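CooT (Carboxydothermus hydrogenoformans, PDB 6FAN) is a putative nickel chaperone, probably supplying nickel during maturation of carbon monoxide dehydrogenase. Local coordinates at residues L16-V21 / L33-G38. Sequence-based numbering, arbitrary orientation.
Sequences LFLERV and LENIFG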
loop_
_atom_site.group_PDB
_atom_site.type_symbol
_atom_site.label_atom_id
_atom_site.label_comp_id
_atom_site.label_asym_id
_atom_site.label_seq_id
_atom_site.Cartn_x
_atom_site.Cartn_y
_atom_site.Cartn_z
ATOM N N LEU E 16 11.904 8.441 -7.967
ATOM C CA LEU E 16 10.517 8.513 -8.334
ATOM C C LEU E 16 10.192 7.481 -9.415
ATOM O O LEU E 16 10.873 7.412 -10.420
ATOM C CB LEU E 16 10.155 9.914 -8.796
ATOM C CG LEU E 16 8.711 10.113 -9.216
ATOM C CD1 LEU E 16 7.804 10.044 -7.974
ATOM C CD2 LEU E 16 8.622 11.453 -9.993
ATOM N N PHE E 17 9.173 6.665 -9.171
ATOM C CA PHE E 17 8.765 5.652 -10.140
ATOM C C PHE E 17 7.476 6.028 -10.843
ATOM O O PHE E 17 7.358 5.845 -12.064
ATOM C CB PHE E 17 8.666 4.265 -9.497
ATOM C CG PHE E 17 8.249 3.179 -10.454
ATOM C CD1 PHE E 17 9.123 2.728 -11.455
ATOM C CD2 PHE E 17 7.006 2.594 -10.349
ATOM C CE1 PHE E 17 8.739 1.730 -12.348
ATOM C CE2 PHE E 17 6.604 1.553 -11.207
ATOM C CZ PHE E 17 7.477 1.125 -12.205
ATOM N N LEU E 18 6.520 6.580 -10.096
ATOM C CA LEU E 18 5.222 6.969 -10.651
ATOM C C LEU E 18 4.513 7.946 -9.691
ATOM O O LEU E 18 4.427 7.693 -8.490
ATOM C CB LEU E 18 4.344 5.724 -10.938
ATOM C CG LEU E 18 3.077 5.978 -11.773
ATOM C CD1 LEU E 18 3.432 6.532 -13.166
ATOM C CD2 LEU E 18 2.111 4.805 -11.897
ATOM N N GLU E 19 4.023 9.040 -10.230
ATOM C CA GLU E 19 3.368 10.037 -9.432
ATOM C C GLU E 19 1.884 9.840 -9.484
ATOM O O GLU E 19 1.344 9.301 -10.408
ATOM C CB GLU E 19 3.726 11.478 -9.879
ATOM C CG GLU E 19 5.189 11.909 -9.729
ATOM C CD GLU E 19 5.451 13.426 -9.616
ATOM O OE1 GLU E 19 5.472 14.123 -10.613
ATOM O OE2 GLU E 19 5.689 13.941 -8.532
ATOM N N ARG E 20 1.252 10.199 -8.406
ATOM C CA ARG E 20 -0.239 10.212 -8.309
ATOM C C ARG E 20 -0.841 8.833 -8.551
ATOM O O ARG E 20 -1.861 8.722 -9.246
ATOM C CB ARG E 20 -0.891 11.300 -9.144
ATOM C CG ARG E 20 -0.117 12.622 -8.970
ATOM C CD ARG E 20 -0.703 13.672 -9.781
ATOM N NE ARG E 20 -1.849 14.246 -9.103
ATOM C CZ ARG E 20 -2.481 15.347 -9.507
ATOM N NH1 ARG E 20 -2.033 16.067 -10.554
ATOM N NH2 ARG E 20 -3.553 15.788 -8.852
ATOM N N VAL E 21 -0.258 7.819 -7.919
ATOM C CA VAL E 21 -0.745 6.454 -7.974
ATOM C C VAL E 21 -2.119 6.379 -7.312
ATOM O O VAL E 21 -2.336 6.895 -6.180
ATOM C CB VAL E 21 0.204 5.485 -7.190
ATOM C CG1 VAL E 21 -0.311 4.020 -7.238
ATOM C CG2 VAL E 21 1.611 5.583 -7.828
ATOM N N LEU E 33 0.784 -0.693 -11.020
ATOM C CA LEU E 33 0.396 0.643 -10.520
ATOM C C LEU E 33 -0.369 1.366 -11.584
ATOM O O LEU E 33 0.003 1.305 -12.750
ATOM C CB LEU E 33 1.635 1.441 -10.117
ATOM C CG LEU E 33 2.263 1.169 -8.755
ATOM C CD1 LEU E 33 2.794 -0.269 -8.570
ATOM C CD2 LEU E 33 3.421 2.126 -8.574
ATOM N N GLU E 34 -1.488 1.991 -11.205
ATOM C CA GLU E 34 -2.225 2.830 -12.155
ATOM C C GLU E 34 -2.394 4.197 -11.504
ATOM O O GLU E 34 -2.888 4.293 -10.344
ATOM C CB GLU E 34 -3.570 2.216 -12.479
ATOM C CG GLU E 34 -4.464 3.046 -13.404
ATOM C CD GLU E 34 -5.827 2.400 -13.654
ATOM O OE1 GLU E 34 -6.703 2.332 -12.777
ATOM O OE2 GLU E 34 -6.018 1.862 -14.743
ATOM N N ASN E 35 -1.967 5.244 -12.234
ATOM C CA ASN E 35 -2.121 6.594 -11.685
ATOM C C ASN E 35 -3.469 7.207 -12.060
ATOM O O ASN E 35 -4.246 6.592 -12.819
ATOM C CB ASN E 35 -0.923 7.506 -11.983
ATOM C CG ASN E 35 -0.889 8.053 -13.456
ATOM O OD1 ASN E 35 -1.853 7.984 -14.253
ATOM N ND2 ASN E 35 0.246 8.614 -13.797
ATOM N N ILE E 36 -3.754 8.399 -11.521
ATOM C CA ILE E 36 -5.069 9.017 -11.760
ATOM C C ILE E 36 -5.349 9.400 -13.253
ATOM O O ILE E 36 -6.483 9.625 -13.615
ATOM C CB ILE E 36 -5.327 10.248 -10.847
ATOM C CG1 ILE E 36 -4.363 11.409 -11.171
ATOM C CG2 ILE E 36 -5.320 9.838 -9.390
ATOM C CD1 ILE E 36 -4.937 12.739 -10.653
ATOM N N PHE E 37 -4.297 9.462 -14.075
ATOM C CA PHE E 37 -4.441 9.764 -15.518
ATOM C C PHE E 37 -4.606 8.502 -16.361
ATOM O O PHE E 37 -4.786 8.597 -17.581
ATOM C CB PHE E 37 -3.256 10.625 -16.030
ATOM C CG PHE E 37 -2.973 11.836 -15.174
ATOM C CD1 PHE E 37 -3.930 12.897 -15.030
ATOM C CD2 PHE E 37 -1.821 11.871 -14.411
ATOM C CE1 PHE E 37 -3.683 13.942 -14.179
ATOM C CE2 PHE E 37 -1.539 12.988 -13.600
ATOM C CZ PHE E 37 -2.465 14.030 -13.499
ATOM N N GLY E 38 -4.546 7.337 -15.710
ATOM C CA GLY E 38 -4.775 6.029 -16.359
ATOM C C GLY E 38 -3.488 5.400 -16.868
ATOM O O GLY E 38 -3.523 4.328 -17.448
#
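Val21 and Asn35 form an antiparallel non-hydrogen-bonded pair, CA to CA 4.0 Å, where strands 13-27 and 30-35 of a beta hairpin meet just past the corner at Glu19 and Arg20. Beyond this pair, Ile36 N donates to Arg20 O at 3.0 Å, nearly in line with the carbonyl bond (164°). The CB of Asn35 lies against the carbonyl oxygens of Glu19 and Arg20. CG of Asn35 sits between the backbone N and the carbonyl carbon (chi1 77°), which helps carry OD1 toward the turn that follows. There Asn35 OD1 accepts from Phe37 N at 2.9 Å, an Asx turn, with the donor well above the carbonyl plane. It also accepts from Gln39 N. A leucine here would probably leave these two amides without their side-chain acceptor, and the type I turn from Asn35 to Gly38 reliant on backbone bonds.

On the buried side, Leu18 CD2 slides past Leu33 CB at 3.8 Å. Val21 CG2 meets Leu33 CD2, and the same Leu33 methyl touches the edge of the Phe17 ring. On the outer side, Ile36 CD1 lies over one face of the Arg20 guanidinium, 3.8 Å from CZ. Arg20 NH1 lies 3.6 Å from CZ at the edge of the Phe37 ring, the planes almost perpendicular (87°). Ile36 also packs on Val53 of the second subunit. Apolar packing around Leu33 thus backs a hydrogen-bonded turn whose Ile36 and Phe37 support Arg20.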